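Local atomic coordinates of glutamine cyclotransferase (Zymomonas mobilis, PDB entry 3NOL), a protein that catalyses the cyclisation of N-terminal glutamine residues of peptides and proteins to pyroglutamate, with release of ammonia. Residues F48-G53 against V70-G75; L139-G144 against R149-E154; E178-E183 against H237-T242; F185-V188 against K193-R196. All blocks are in the same frame, centred on the assembly; numbering follows the deposited sequence. Where two conformers were deposited one is given.

Contact 1 of 4, residues F48-G53 against V70-G75; sequences FFYRNG and VDIESG. With CA (calcium ion), chain B.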
loop_
_atom_site.group_PDB
_atom_site.type_symbol
_atom_site.label_atom_id
_atom_site.label_comp_id
_atom_site.label_asym_id
_atom_site.label_seq_id
_atom_site.Cartn_x
_atom_site.Cartn_y
_atom_site.Cartn_z
ATOM N N PHE A 48 -0.509 -3.572 -1.387
ATOM C CA PHE A 48 0.811 -4.161 -1.643
ATOM C C PHE A 48 1.561 -4.307 -0.338
ATOM O O PHE A 48 1.733 -3.348 0.395
ATOM C CB PHE A 48 1.585 -3.231 -2.621
ATOM C CG PHE A 48 2.923 -3.736 -3.052
ATOM C CD1 PHE A 48 3.046 -4.972 -3.713
ATOM C CD2 PHE A 48 4.052 -2.926 -2.933
ATOM C CE1 PHE A 48 4.309 -5.427 -4.173
ATOM C CE2 PHE A 48 5.313 -3.373 -3.394
ATOM C CZ PHE A 48 5.442 -4.618 -4.006
ATOM N N PHE A 49 1.980 -5.524 -0.022
ATOM C CA PHE A 49 2.831 -5.707 1.152
ATOM C C PHE A 49 3.774 -6.887 0.942
ATOM O O PHE A 49 3.584 -7.680 0.017
ATOM C CB PHE A 49 1.993 -5.817 2.457
ATOM C CG PHE A 49 1.129 -7.051 2.539
ATOM C CD1 PHE A 49 -0.229 -6.988 2.219
ATOM C CD2 PHE A 49 1.660 -8.268 2.947
ATOM C CE1 PHE A 49 -1.035 -8.100 2.313
ATOM C CE2 PHE A 49 0.845 -9.413 3.040
ATOM C CZ PHE A 49 -0.511 -9.328 2.714
ATOM N N TYR A 50 4.776 -6.975 1.810
ATOM C CA TYR A 50 5.726 -8.064 1.796
ATOM C C TYR A 50 5.456 -8.942 3.010
ATOM O O TYR A 50 5.241 -8.459 4.129
ATOM C CB TYR A 50 7.125 -7.477 1.886
ATOM C CG TYR A 50 8.217 -8.511 2.128
ATOM C CD1 TYR A 50 8.497 -8.981 3.416
ATOM C CD2 TYR A 50 8.980 -8.971 1.062
ATOM C CE1 TYR A 50 9.530 -9.917 3.628
ATOM C CE2 TYR A 50 10.012 -9.880 1.253
ATOM C CZ TYR A 50 10.277 -10.346 2.532
ATOM O OH TYR A 50 11.295 -11.254 2.688
ATOM N N ARG A 51 5.439 -10.247 2.799
ATOM C CA ARG A 51 5.288 -11.175 3.923
ATOM C C ARG A 51 5.888 -12.500 3.539
ATOM O O ARG A 51 5.719 -12.954 2.386
ATOM C CB ARG A 51 3.819 -11.349 4.327
ATOM C CG ARG A 51 3.638 -12.216 5.601
ATOM C CD ARG A 51 2.275 -12.129 6.185
ATOM N NE ARG A 51 2.052 -12.925 7.414
ATOM C CZ ARG A 51 1.937 -14.258 7.459
ATOM N NH1 ARG A 51 1.680 -14.870 8.606
ATOM N NH2 ARG A 51 2.087 -14.992 6.364
ATOM N N ASN A 52 6.595 -13.107 4.499
ATOM C CA ASN A 52 7.182 -14.441 4.339
ATOM C C ASN A 52 7.945 -14.626 3.016
ATOM O O ASN A 52 7.819 -15.656 2.332
ATOM C CB ASN A 52 6.138 -15.549 4.577
ATOM C CG ASN A 52 4.912 -15.430 3.671
ATOM O OD1 ASN A 52 4.912 -15.879 2.529
ATOM N ND2 ASN A 52 3.859 -14.825 4.193
ATOM N N GLY A 53 8.728 -13.604 2.667
ATOM C CA GLY A 53 9.588 -13.658 1.491
ATOM C C GLY A 53 8.933 -13.331 0.162
ATOM O O GLY A 53 9.624 -13.273 -0.865
ATOM N N VAL A 70 3.002 -13.142 -5.080
ATOM C CA VAL A 70 3.911 -12.883 -6.196
ATOM C C VAL A 70 5.386 -13.107 -5.803
ATOM O O VAL A 70 5.863 -12.595 -4.769
ATOM C CB VAL A 70 3.704 -11.418 -6.726
ATOM C CG1 VAL A 70 4.686 -11.088 -7.816
ATOM C CG2 VAL A 70 2.314 -11.203 -7.213
ATOM N N ASP A 71 6.078 -13.893 -6.633
ATOM C CA ASP A 71 7.532 -14.087 -6.536
ATOM C C ASP A 71 8.233 -12.765 -6.813
ATOM O O ASP A 71 7.988 -12.145 -7.858
ATOM C CB ASP A 71 8.006 -15.112 -7.577
ATOM C CG ASP A 71 9.502 -15.353 -7.503
ATOM O OD1 ASP A 71 9.971 -15.941 -6.512
ATOM O OD2 ASP A 71 10.215 -14.920 -8.432
ATOM N N ILE A 72 9.074 -12.324 -5.878
ATOM C CA ILE A 72 9.726 -11.010 -5.990
ATOM C C ILE A 72 10.592 -10.908 -7.245
ATOM O O ILE A 72 10.462 -9.961 -8.029
ATOM C CB ILE A 72 10.567 -10.644 -4.735
ATOM C CG1 ILE A 72 9.655 -10.492 -3.510
ATOM C CG2 ILE A 72 11.358 -9.344 -4.981
ATOM C CD1 ILE A 72 10.385 -10.255 -2.196
ATOM N N GLU A 73 11.485 -11.887 -7.415
ATOM C CA GLU A 73 12.501 -11.840 -8.481
ATOM C C GLU A 73 11.932 -11.852 -9.899
ATOM O O GLU A 73 12.484 -11.206 -10.795
ATOM C CB GLU A 73 13.482 -13.005 -8.301
ATOM C CG GLU A 73 14.504 -12.719 -7.218
ATOM C CD GLU A 73 15.315 -13.936 -6.798
ATOM O OE1 GLU A 73 15.161 -15.034 -7.383
ATOM O OE2 GLU A 73 16.122 -13.781 -5.860
ATOM N N SER A 74 10.833 -12.584 -10.097
ATOM C CA SER A 74 10.268 -12.791 -11.433
ATOM C C SER A 74 8.996 -11.975 -11.667
ATOM O O SER A 74 8.587 -11.776 -12.814
ATOM C CB SER A 74 9.951 -14.273 -11.653
ATOM O OG SER A 74 8.834 -14.665 -10.865
ATOM N N GLY A 75 8.362 -11.531 -10.575
ATOM C CA GLY A 75 7.060 -10.867 -10.635
ATOM C C GLY A 75 5.895 -11.783 -11.020
ATOM O O GLY A 75 4.803 -11.300 -11.326
HETATM CA CA CA B . 1.614 -1.481 1.743
HETATM O O HOH W 1 9.797 -13.916 -3.587
HETATM O O HOH W 2 0.124 -2.768 3.107
#
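Within one four-stranded antiparallel blade of the beta-propeller, Ile72, in the turn between strands 64-70 and 77-82, meets Tyr50 and Gly53, at and just beyond the end of strand 44-51. Most of the touching is done by one methyl. Ile72 CD1 lies 3.5 Å from Tyr50 CE2, at the edge of the ring and near its plane, and the two side chains cross at about a right angle. The same methyl is 3.4 Å from Gly53 O. Ile72 carries CG1 anti to its own carbonyl carbon (chi1 -65°) and continues extended to CD1, a shape that sends the methyl across to the other segment. A water completes the bridge: it donates to Gly53 O at 2.8 Å and accepts from Ile72 N at 2.9 Å, tying together two main-chain polar atoms that do not meet directly. The turn that presents Ile72 is braced from within. Asp71 OD2 accepts from Ser74 N at 2.9 Å, which makes an Asx motif, and Ser74 OG adds a second grip on Asp71 OD2 at 2.8 Å from the opposite face of the carboxylate plane. Ile72 also packs on Phe55 of the intervening strand 54-61, and Tyr50 OH makes a weak hydrogen bond to Arg238 of the neighbouring blade. At the other end of its segment, Phe48 O binds the calcium ion at 2.3 Å, a site completed by Glu176, Leu177, Glu178, Ile230 and water. A central metal bound partly by main-chain carbonyls of strands from different blades is consistent with a beta-propeller.

Contact 2 of 4, residues L139-G144 against R149-E154; sequences LIMSDG and RFLDPE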
loop_
_atom_site.group_PDB
_atom_site.type_symbol
_atom_site.label_atom_id
_atom_site.label_comp_id
_atom_site.label_asym_id
_atom_site.label_seq_id
_atom_site.Cartn_x
_atom_site.Cartn_y
_atom_site.Cartn_z
ATOM N N LEU A 139 -4.646 -2.446 12.866
ATOM C CA LEU A 139 -4.693 -2.182 11.424
ATOM C C LEU A 139 -4.855 -0.684 11.256
ATOM O O LEU A 139 -5.507 -0.035 12.071
ATOM C CB LEU A 139 -5.880 -2.897 10.781
ATOM C CG LEU A 139 -5.648 -4.420 10.698
ATOM C CD1 LEU A 139 -6.961 -5.265 10.769
ATOM C CD2 LEU A 139 -4.762 -4.839 9.496
ATOM N N ILE A 140 -4.333 -0.156 10.155
ATOM C CA ILE A 140 -4.360 1.276 9.933
ATOM C C ILE A 140 -4.830 1.470 8.503
ATOM O O ILE A 140 -4.231 0.915 7.571
ATOM C CB ILE A 140 -2.974 1.909 10.113
ATOM C CG1 ILE A 140 -2.384 1.593 11.501
ATOM C CG2 ILE A 140 -3.058 3.427 9.838
ATOM C CD1 ILE A 140 -0.899 1.871 11.541
ATOM N N MET A 141 -5.924 2.210 8.342
ATOM C CA MET A 141 -6.538 2.393 7.040
ATOM C C MET A 141 -6.645 3.869 6.621
ATOM O O MET A 141 -6.998 4.737 7.437
ATOM C CB MET A 141 -7.917 1.715 6.988
ATOM C CG MET A 141 -9.038 2.378 7.732
ATOM S SD MET A 141 -10.596 1.434 7.535
ATOM C CE MET A 141 -11.084 1.775 5.856
ATOM N N SER A 142 -6.322 4.126 5.355
ATOM C CA SER A 142 -6.553 5.427 4.712
ATOM C C SER A 142 -7.801 5.314 3.815
ATOM O O SER A 142 -8.314 4.202 3.568
ATOM C CB SER A 142 -5.349 5.820 3.847
ATOM O OG SER A 142 -5.116 4.842 2.829
ATOM N N ASP A 143 -8.251 6.455 3.300
ATOM C CA ASP A 143 -9.470 6.512 2.504
ATOM C C ASP A 143 -9.496 7.673 1.504
ATOM O O ASP A 143 -10.569 8.065 1.041
ATOM C CB ASP A 143 -10.713 6.569 3.431
ATOM C CG ASP A 143 -10.781 7.848 4.267
ATOM O OD1 ASP A 143 -9.925 8.740 4.088
ATOM O OD2 ASP A 143 -11.705 7.956 5.103
ATOM N N GLY A 144 -8.343 8.250 1.185
ATOM C CA GLY A 144 -8.284 9.313 0.163
ATOM C C GLY A 144 -8.529 10.683 0.790
ATOM O O GLY A 144 -8.423 11.698 0.107
ATOM N N ARG A 149 -7.546 5.856 10.204
ATOM C CA ARG A 149 -8.246 5.146 11.272
ATOM C C ARG A 149 -7.447 3.942 11.701
ATOM O O ARG A 149 -6.967 3.166 10.845
ATOM C CB ARG A 149 -9.616 4.685 10.790
ATOM C CG ARG A 149 -10.608 5.804 10.670
ATOM C CD ARG A 149 -11.849 5.294 9.944
ATOM N NE ARG A 149 -11.777 5.473 8.492
ATOM C CZ ARG A 149 -12.662 4.975 7.623
ATOM N NH1 ARG A 149 -12.533 5.235 6.331
ATOM N NH2 ARG A 149 -13.678 4.221 8.050
ATOM N N PHE A 150 -7.306 3.806 13.017
ATOM C CA PHE A 150 -6.646 2.655 13.630
ATOM C C PHE A 150 -7.742 1.709 14.069
ATOM O O PHE A 150 -8.552 2.077 14.939
ATOM C CB PHE A 150 -5.826 3.081 14.849
ATOM C CG PHE A 150 -4.632 3.931 14.524
ATOM C CD1 PHE A 150 -3.336 3.402 14.639
ATOM C CD2 PHE A 150 -4.788 5.263 14.125
ATOM C CE1 PHE A 150 -2.211 4.192 14.355
ATOM C CE2 PHE A 150 -3.676 6.056 13.820
ATOM C CZ PHE A 150 -2.383 5.532 13.941
ATOM N N LEU A 151 -7.751 0.507 13.490
ATOM C CA LEU A 151 -8.768 -0.495 13.795
ATOM C C LEU A 151 -8.309 -1.488 14.850
ATOM O O LEU A 151 -7.174 -1.979 14.791
ATOM C CB LEU A 151 -9.190 -1.262 12.537
ATOM C CG LEU A 151 -9.587 -0.485 11.260
ATOM C CD1 LEU A 151 -10.060 -1.440 10.151
ATOM C CD2 LEU A 151 -10.629 0.600 11.504
ATOM N N ASP A 152 -9.190 -1.792 15.803
ATOM C CA ASP A 152 -8.988 -2.938 16.681
ATOM C C ASP A 152 -9.038 -4.167 15.770
ATOM O O ASP A 152 -9.965 -4.295 14.997
ATOM C CB ASP A 152 -10.109 -3.051 17.712
ATOM C CG ASP A 152 -9.924 -4.248 18.605
ATOM O OD1 ASP A 152 -10.449 -5.321 18.294
ATOM O OD2 ASP A 152 -9.192 -4.113 19.606
ATOM N N PRO A 153 -8.016 -5.037 15.821
ATOM C CA PRO A 153 -7.928 -6.147 14.853
ATOM C C PRO A 153 -8.988 -7.239 15.051
ATOM O O PRO A 153 -9.238 -8.025 14.141
ATOM C CB PRO A 153 -6.518 -6.720 15.086
ATOM C CG PRO A 153 -5.842 -5.752 16.037
ATOM C CD PRO A 153 -6.884 -5.017 16.764
ATOM N N GLU A 154 -9.594 -7.288 16.232
ATOM C CA GLU A 154 -10.669 -8.257 16.463
ATOM C C GLU A 154 -12.030 -7.731 16.012
ATOM O O GLU A 154 -12.713 -8.380 15.217
ATOM C CB GLU A 154 -10.659 -8.734 17.909
ATOM C CG GLU A 154 -9.391 -9.598 18.214
ATOM C CD GLU A 154 -9.284 -10.847 17.320
ATOM O OE1 GLU A 154 -10.129 -11.762 17.472
ATOM O OE2 GLU A 154 -8.364 -10.922 16.460
HETATM O O HOH W 3 -9.432 6.310 7.027
#
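Leu139, Ile140 and Met141 pair with Leu151, Phe150 and Arg149 in an antiparallel beta hairpin inside a propeller blade. The close-packed part is the ladder itself: Leu151 N donates to Leu139 O at 2.7 Å and Met141 N to Arg149 O at 2.9 Å, with Ile140 and Phe150 forming the non-hydrogen-bonded pair between them. On one face Ile140 CG1 lies 3.7 Å from Phe150 CD1, the two side chains side by side. On the other, Met141 SD is 3.9 Å from Leu151 CD1, while the bend at chi3 (-73°) lays CE over one face of the Arg149 guanidinium, 3.8 Å from NH1. Cutting Met141 back to an alanine is likely to leave that guanidinium face without its methyl and Leu151 without its sulfur neighbour. Past the ladder the contact slackens. Pro153 only grazes Leu139 before the chain turns off to exposed Glu154, and at the opposite end Arg149 NH1 makes a salt bridge to Asp143 OD2 at 3.1 Å, its hydrogen bond weak and bent, the carboxylate and guanidinium planes 53° apart. Asp143 OD1 is bonded to Thr145 and Arg149 NH2 to Asp126 O. A water accepts from Arg149 NE and donates to Met141 O, 2.9 Å from each.

Contact 3 of 4, residues E178-E183 against H237-T242; sequences EWVDGE and HRLFVT. With CA (calcium ion), chain B; SO4 (sulfate ion), chain D.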
loop_
_atom_site.group_PDB
_atom_site.type_symbol
_atom_site.label_atom_id
_atom_site.label_comp_id
_atom_site.label_asym_id
_atom_site.label_seq_id
_atom_site.Cartn_x
_atom_site.Cartn_y
_atom_site.Cartn_z
ATOM N N GLU A 178 2.136 1.888 4.301
ATOM C CA GLU A 178 3.025 0.879 4.882
ATOM C C GLU A 178 3.616 1.356 6.208
ATOM O O GLU A 178 4.150 2.461 6.269
ATOM C CB GLU A 178 4.162 0.511 3.913
ATOM C CG GLU A 178 4.906 -0.745 4.382
ATOM C CD GLU A 178 4.057 -2.013 4.261
ATOM O OE1 GLU A 178 4.381 -2.990 4.964
ATOM O OE2 GLU A 178 3.069 -2.048 3.462
ATOM N N TRP A 179 3.510 0.526 7.249
ATOM C CA TRP A 179 4.206 0.798 8.525
ATOM C C TRP A 179 5.680 0.470 8.336
ATOM O O TRP A 179 6.039 -0.669 7.999
ATOM C CB TRP A 179 3.625 -0.105 9.602
ATOM C CG TRP A 179 4.184 0.142 10.947
ATOM C CD1 TRP A 179 5.165 -0.583 11.579
ATOM C CD2 TRP A 179 3.766 1.147 11.873
ATOM N NE1 TRP A 179 5.400 -0.064 12.835
ATOM C CE2 TRP A 179 4.560 0.999 13.044
ATOM C CE3 TRP A 179 2.823 2.177 11.821
ATOM C CZ2 TRP A 179 4.410 1.833 14.169
ATOM C CZ3 TRP A 179 2.675 3.009 12.950
ATOM C CH2 TRP A 179 3.477 2.838 14.097
ATOM N N VAL A 180 6.537 1.470 8.505
ATOM C CA VAL A 180 7.963 1.289 8.310
ATOM C C VAL A 180 8.717 1.842 9.521
ATOM O O VAL A 180 8.791 3.063 9.720
ATOM C CB VAL A 180 8.445 1.959 6.982
ATOM C CG1 VAL A 180 9.968 1.773 6.755
ATOM C CG2 VAL A 180 7.646 1.451 5.770
ATOM N N ASP A 181 9.221 0.921 10.342
ATOM C CA ASP A 181 10.043 1.262 11.512
ATOM C C ASP A 181 9.445 2.411 12.352
ATOM O O ASP A 181 10.122 3.387 12.649
ATOM C CB ASP A 181 11.481 1.560 11.063
ATOM C CG ASP A 181 12.225 0.303 10.606
ATOM O OD1 ASP A 181 11.628 -0.809 10.565
ATOM O OD2 ASP A 181 13.419 0.444 10.272
ATOM N N GLY A 182 8.170 2.273 12.717
ATOM C CA GLY A 182 7.528 3.175 13.678
ATOM C C GLY A 182 6.855 4.371 13.031
ATOM O O GLY A 182 6.234 5.178 13.732
ATOM N N GLU A 183 6.972 4.482 11.699
ATOM C CA GLU A 183 6.302 5.536 10.935
ATOM C C GLU A 183 5.248 4.986 9.970
ATOM O O GLU A 183 5.347 3.847 9.496
ATOM C CB GLU A 183 7.330 6.370 10.152
ATOM C CG GLU A 183 8.287 7.095 11.063
ATOM C CD GLU A 183 9.181 8.086 10.352
ATOM O OE1 GLU A 183 9.371 7.977 9.127
ATOM O OE2 GLU A 183 9.706 8.983 11.052
ATOM N N HIS A 237 15.341 -5.372 5.995
ATOM C CA HIS A 237 15.200 -3.927 5.756
ATOM C C HIS A 237 15.264 -3.569 4.258
ATOM O O HIS A 237 16.140 -2.815 3.804
ATOM C CB HIS A 237 16.195 -3.136 6.615
ATOM C CG HIS A 237 15.682 -2.826 7.993
ATOM N ND1 HIS A 237 16.011 -1.663 8.661
ATOM C CD2 HIS A 237 14.865 -3.521 8.826
ATOM C CE1 HIS A 237 15.429 -1.661 9.851
ATOM N NE2 HIS A 237 14.720 -2.773 9.973
ATOM N N ARG A 238 14.310 -4.120 3.514
ATOM C CA ARG A 238 14.121 -3.785 2.096
ATOM C C ARG A 238 12.823 -3.019 1.890
ATOM O O ARG A 238 11.737 -3.521 2.221
ATOM C CB ARG A 238 14.129 -5.051 1.222
ATOM C CG ARG A 238 15.477 -5.792 1.188
ATOM C CD ARG A 238 15.475 -6.993 0.218
ATOM N NE ARG A 238 14.568 -8.048 0.688
ATOM C CZ ARG A 238 14.210 -9.142 0.005
ATOM N NH1 ARG A 238 14.665 -9.382 -1.222
ATOM N NH2 ARG A 238 13.375 -10.021 0.567
ATOM N N LEU A 239 12.947 -1.813 1.338
ATOM C CA LEU A 239 11.799 -0.984 1.008
ATOM C C LEU A 239 11.502 -1.109 -0.491
ATOM O O LEU A 239 12.397 -0.904 -1.321
ATOM C CB LEU A 239 12.097 0.477 1.352
ATOM C CG LEU A 239 10.984 1.512 1.151
ATOM C CD1 LEU A 239 9.755 1.185 1.976
ATOM C CD2 LEU A 239 11.483 2.926 1.452
ATOM N N PHE A 240 10.254 -1.423 -0.818
ATOM C CA PHE A 240 9.842 -1.666 -2.201
ATOM C C PHE A 240 8.735 -0.686 -2.561
ATOM O O PHE A 240 7.770 -0.519 -1.794
ATOM C CB PHE A 240 9.272 -3.082 -2.364
ATOM C CG PHE A 240 10.240 -4.185 -2.031
ATOM C CD1 PHE A 240 11.208 -4.578 -2.966
ATOM C CD2 PHE A 240 10.181 -4.826 -0.784
ATOM C CE1 PHE A 240 12.084 -5.617 -2.672
ATOM C CE2 PHE A 240 11.063 -5.870 -0.482
ATOM C CZ PHE A 240 12.005 -6.265 -1.415
ATOM N N VAL A 241 8.845 -0.090 -3.744
ATOM C CA VAL A 241 7.789 0.812 -4.231
ATOM C C VAL A 241 7.408 0.448 -5.667
ATOM O O VAL A 241 8.260 0.015 -6.463
ATOM C CB VAL A 241 8.211 2.299 -4.152
ATOM C CG1 VAL A 241 8.398 2.735 -2.673
ATOM C CG2 VAL A 241 9.498 2.556 -4.973
ATOM N N THR A 242 6.126 0.594 -5.986
ATOM C CA THR A 242 5.668 0.393 -7.357
ATOM C C THR A 242 4.505 1.356 -7.696
ATOM O O THR A 242 4.251 2.344 -6.984
ATOM C CB THR A 242 5.337 -1.129 -7.638
ATOM O OG1 THR A 242 5.184 -1.370 -9.058
ATOM C CG2 THR A 242 4.081 -1.560 -6.883
HETATM CA CA CA B . 1.614 -1.481 1.743
HETATM S S SO4 D . 8.264 -1.332 14.395
HETATM O O1 SO4 D . 9.261 -2.269 14.918
HETATM O O2 SO4 D . 8.595 -0.964 13.023
HETATM O O3 SO4 D . 6.959 -1.989 14.444
HETATM O O4 SO4 D . 8.238 -0.113 15.213
HETATM O O HOH W 2 0.124 -2.768 3.107
#
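His237 opens its segment by meeting Asp181 at the exposed end of the contact. The two side chains come from opposite directions, and His237 CE1 stands only 2.9 Å from Asp181 OD2, with the carboxylate and imidazole planes 47° apart. This is a close approach of carbon and oxygen, and the nearer ring nitrogen is badly angled for bonding; the carboxylate finds its salt bridge instead through OD1, to Lys234. Asp181 lies in a type I' turn from Val180 to Glu183, closed by Glu183 N donating to Val180 O at 3.0 Å. The same corner holds a sulfate ion, probably from the crystallisation liquor, to which Trp179 NE1 donates at 3.0 Å (149° at the hydrogen), close to the plane of the indole. Arg238 follows; together with His237 it faces Asp233 in a G1 beta bulge, and its guanidinium has a face against Phe240 CZ. These are adjoining blades of the propeller: strand 177-180 starts one and strand 238-243 lies second in the next, behind strand 227-233. Leu239 spans the division. With CG anti to the backbone N (chi1 -177°), it brings CD1 to 4.3 Å from Val180 CG2, a light apolar touch beside Trp232. Phe240 turns to the other face of its strand, where it meets Phe55 edge-to-face. Thr242 ends the run with OG1 donating to Lys248 O. Two residues before Val180 on the same strand, Glu178 OE2 binds the calcium ion at 2.3 Å.

Contact 4 of 4, residues F185-V188 against K193-R196; sequences FANV and KIVR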
loop_
_atom_site.group_PDB
_atom_site.type_symbol
_atom_site.label_atom_id
_atom_site.label_comp_id
_atom_site.label_asym_id
_atom_site.label_seq_id
_atom_site.Cartn_x
_atom_site.Cartn_y
_atom_site.Cartn_z
ATOM N N PHE A 185 4.190 5.285 6.315
ATOM C CA PHE A 185 4.473 5.794 4.961
ATOM C C PHE A 185 3.161 5.743 4.159
ATOM O O PHE A 185 2.445 4.728 4.198
ATOM C CB PHE A 185 5.497 4.914 4.256
ATOM C CG PHE A 185 6.956 5.113 4.723
ATOM C CD1 PHE A 185 7.268 5.613 6.006
ATOM C CD2 PHE A 185 7.992 4.753 3.868
ATOM C CE1 PHE A 185 8.611 5.763 6.422
ATOM C CE2 PHE A 185 9.344 4.882 4.259
ATOM C CZ PHE A 185 9.654 5.391 5.549
ATOM N N ALA A 186 2.863 6.805 3.408
ATOM C CA ALA A 186 1.644 6.804 2.585
ATOM C C ALA A 186 1.896 7.365 1.206
ATOM O O ALA A 186 2.531 8.419 1.078
ATOM C CB ALA A 186 0.545 7.630 3.247
ATOM N N ASN A 187 1.416 6.678 0.171
ATOM C CA ASN A 187 1.330 7.336 -1.129
ATOM C C ASN A 187 0.344 8.497 -1.014
ATOM O O ASN A 187 -0.648 8.403 -0.290
ATOM C CB ASN A 187 0.852 6.374 -2.222
ATOM C CG ASN A 187 1.897 5.335 -2.581
ATOM O OD1 ASN A 187 1.800 4.189 -2.158
ATOM N ND2 ASN A 187 2.898 5.732 -3.365
ATOM N N VAL A 188 0.638 9.581 -1.732
ATOM C CA VAL A 188 -0.299 10.664 -1.909
ATOM C C VAL A 188 -0.729 10.615 -3.380
ATOM O O VAL A 188 0.068 10.870 -4.300
ATOM C CB VAL A 188 0.320 12.022 -1.562
ATOM C CG1 VAL A 188 -0.737 13.127 -1.742
ATOM C CG2 VAL A 188 0.938 11.990 -0.141
ATOM N N LYS A 193 5.162 11.317 -4.675
ATOM C CA LYS A 193 5.746 11.481 -3.351
ATOM C C LYS A 193 5.137 10.548 -2.348
ATOM O O LYS A 193 3.975 10.203 -2.451
ATOM C CB LYS A 193 5.634 12.921 -2.889
ATOM C CG LYS A 193 6.656 13.769 -3.622
ATOM C CD LYS A 193 6.291 15.186 -3.588
ATOM C CE LYS A 193 7.196 15.959 -4.518
ATOM N NZ LYS A 193 6.709 17.349 -4.478
ATOM N N ILE A 194 5.950 10.158 -1.371
ATOM C CA ILE A 194 5.487 9.339 -0.277
ATOM C C ILE A 194 5.758 10.106 0.991
ATOM O O ILE A 194 6.881 10.568 1.206
ATOM C CB ILE A 194 6.210 7.962 -0.259
ATOM C CG1 ILE A 194 5.798 7.130 -1.490
ATOM C CG2 ILE A 194 5.972 7.245 1.085
ATOM C CD1 ILE A 194 6.691 5.919 -1.710
ATOM N N VAL A 195 4.728 10.304 1.797
ATOM C CA VAL A 195 4.914 11.018 3.068
ATOM C C VAL A 195 5.169 10.051 4.207
ATOM O O VAL A 195 4.644 8.938 4.238
ATOM C CB VAL A 195 3.761 11.983 3.414
ATOM C CG1 VAL A 195 3.698 13.138 2.380
ATOM C CG2 VAL A 195 2.432 11.247 3.538
ATOM N N ARG A 196 6.011 10.503 5.123
ATOM C CA ARG A 196 6.329 9.769 6.339
ATOM C C ARG A 196 5.565 10.478 7.462
ATOM O O ARG A 196 5.766 11.670 7.681
ATOM C CB ARG A 196 7.847 9.807 6.593
ATOM C CG ARG A 196 8.669 9.273 5.420
ATOM C CD ARG A 196 10.167 9.513 5.591
ATOM N NE ARG A 196 10.704 8.667 6.651
ATOM C CZ ARG A 196 11.974 8.272 6.735
ATOM N NH1 ARG A 196 12.339 7.483 7.736
ATOM N NH2 ARG A 196 12.862 8.622 5.805
HETATM O O HOH W 4 2.389 8.740 -4.098
#
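Phe185 and Arg196 face each other as a non-hydrogen-bonded pair of an antiparallel hairpin, their side chains lying side by side and pointing the same way. Followed outward, Arg196 keeps to the phenyl ring throughout. CB is 4.1 Å from Phe185 CE1; CG, anti to the carbonyl carbon, closes to 3.7 Å from Phe185 CE1 and makes a CH-pi contact over the ring face, 26° off the normal. At CD the chain bends (chi3 70°), which keeps NE against the ring, 3.6 Å from Phe185 CE1. The tip then passes over the rim, with Arg196 CZ 3.9 Å from Phe185 CZ and the guanidinium plane turned 56° from the ring. NE also forms a salt bridge with Glu183, and Tyr29 meets the guanidinium in a cation-pi contact. Replacing Arg196 by a serine would take the aliphatic arm off this face of the Phe185 ring and is likely to leave the Glu183 carboxylate without its charged mate. Along the strands, Ala186 N donates to Val195 O at 2.9 Å and Val195 N returns a bond to Ala186 O at 3.0 Å. Toward the turn the pairing weakens: Val188 N to Lys193 O is a long, weak hydrogen bond of 3.5 Å, and a water accepting from Asn187 ND2 and donating to Lys193 O links the two strands there. Asn187 OD1 is bound to Gly229 N, while Ile194 CG1 lies alongside the amide. On the face with Ala186, Val188 CG2 packs 3.9 Å from Val195 CG1. The whole is a twisted antiparallel hairpin at the middle of a beta-propeller blade.

The four contacts spread round an all-beta chain whose blades surround the calcium ion, in keeping with the five-bladed propeller of this enzyme family. Contact 1 comes first and contact 2 follows in a separate sheet, their centres about 23 Å apart. Contact 4 falls in sequence between the two segments of contact 3, and their centres are about 10 Å apart; strands 177-180 and 183-188 are neighbours in one sheet. Contacts 1 and 3 share the metal and one of its waters, so segments distant in sequence converge there. Contact 2 reaches contact 3 through Ile140 on Trp179. Hairpins thus build the blades, while contact 3 and the calcium tie blade to blade.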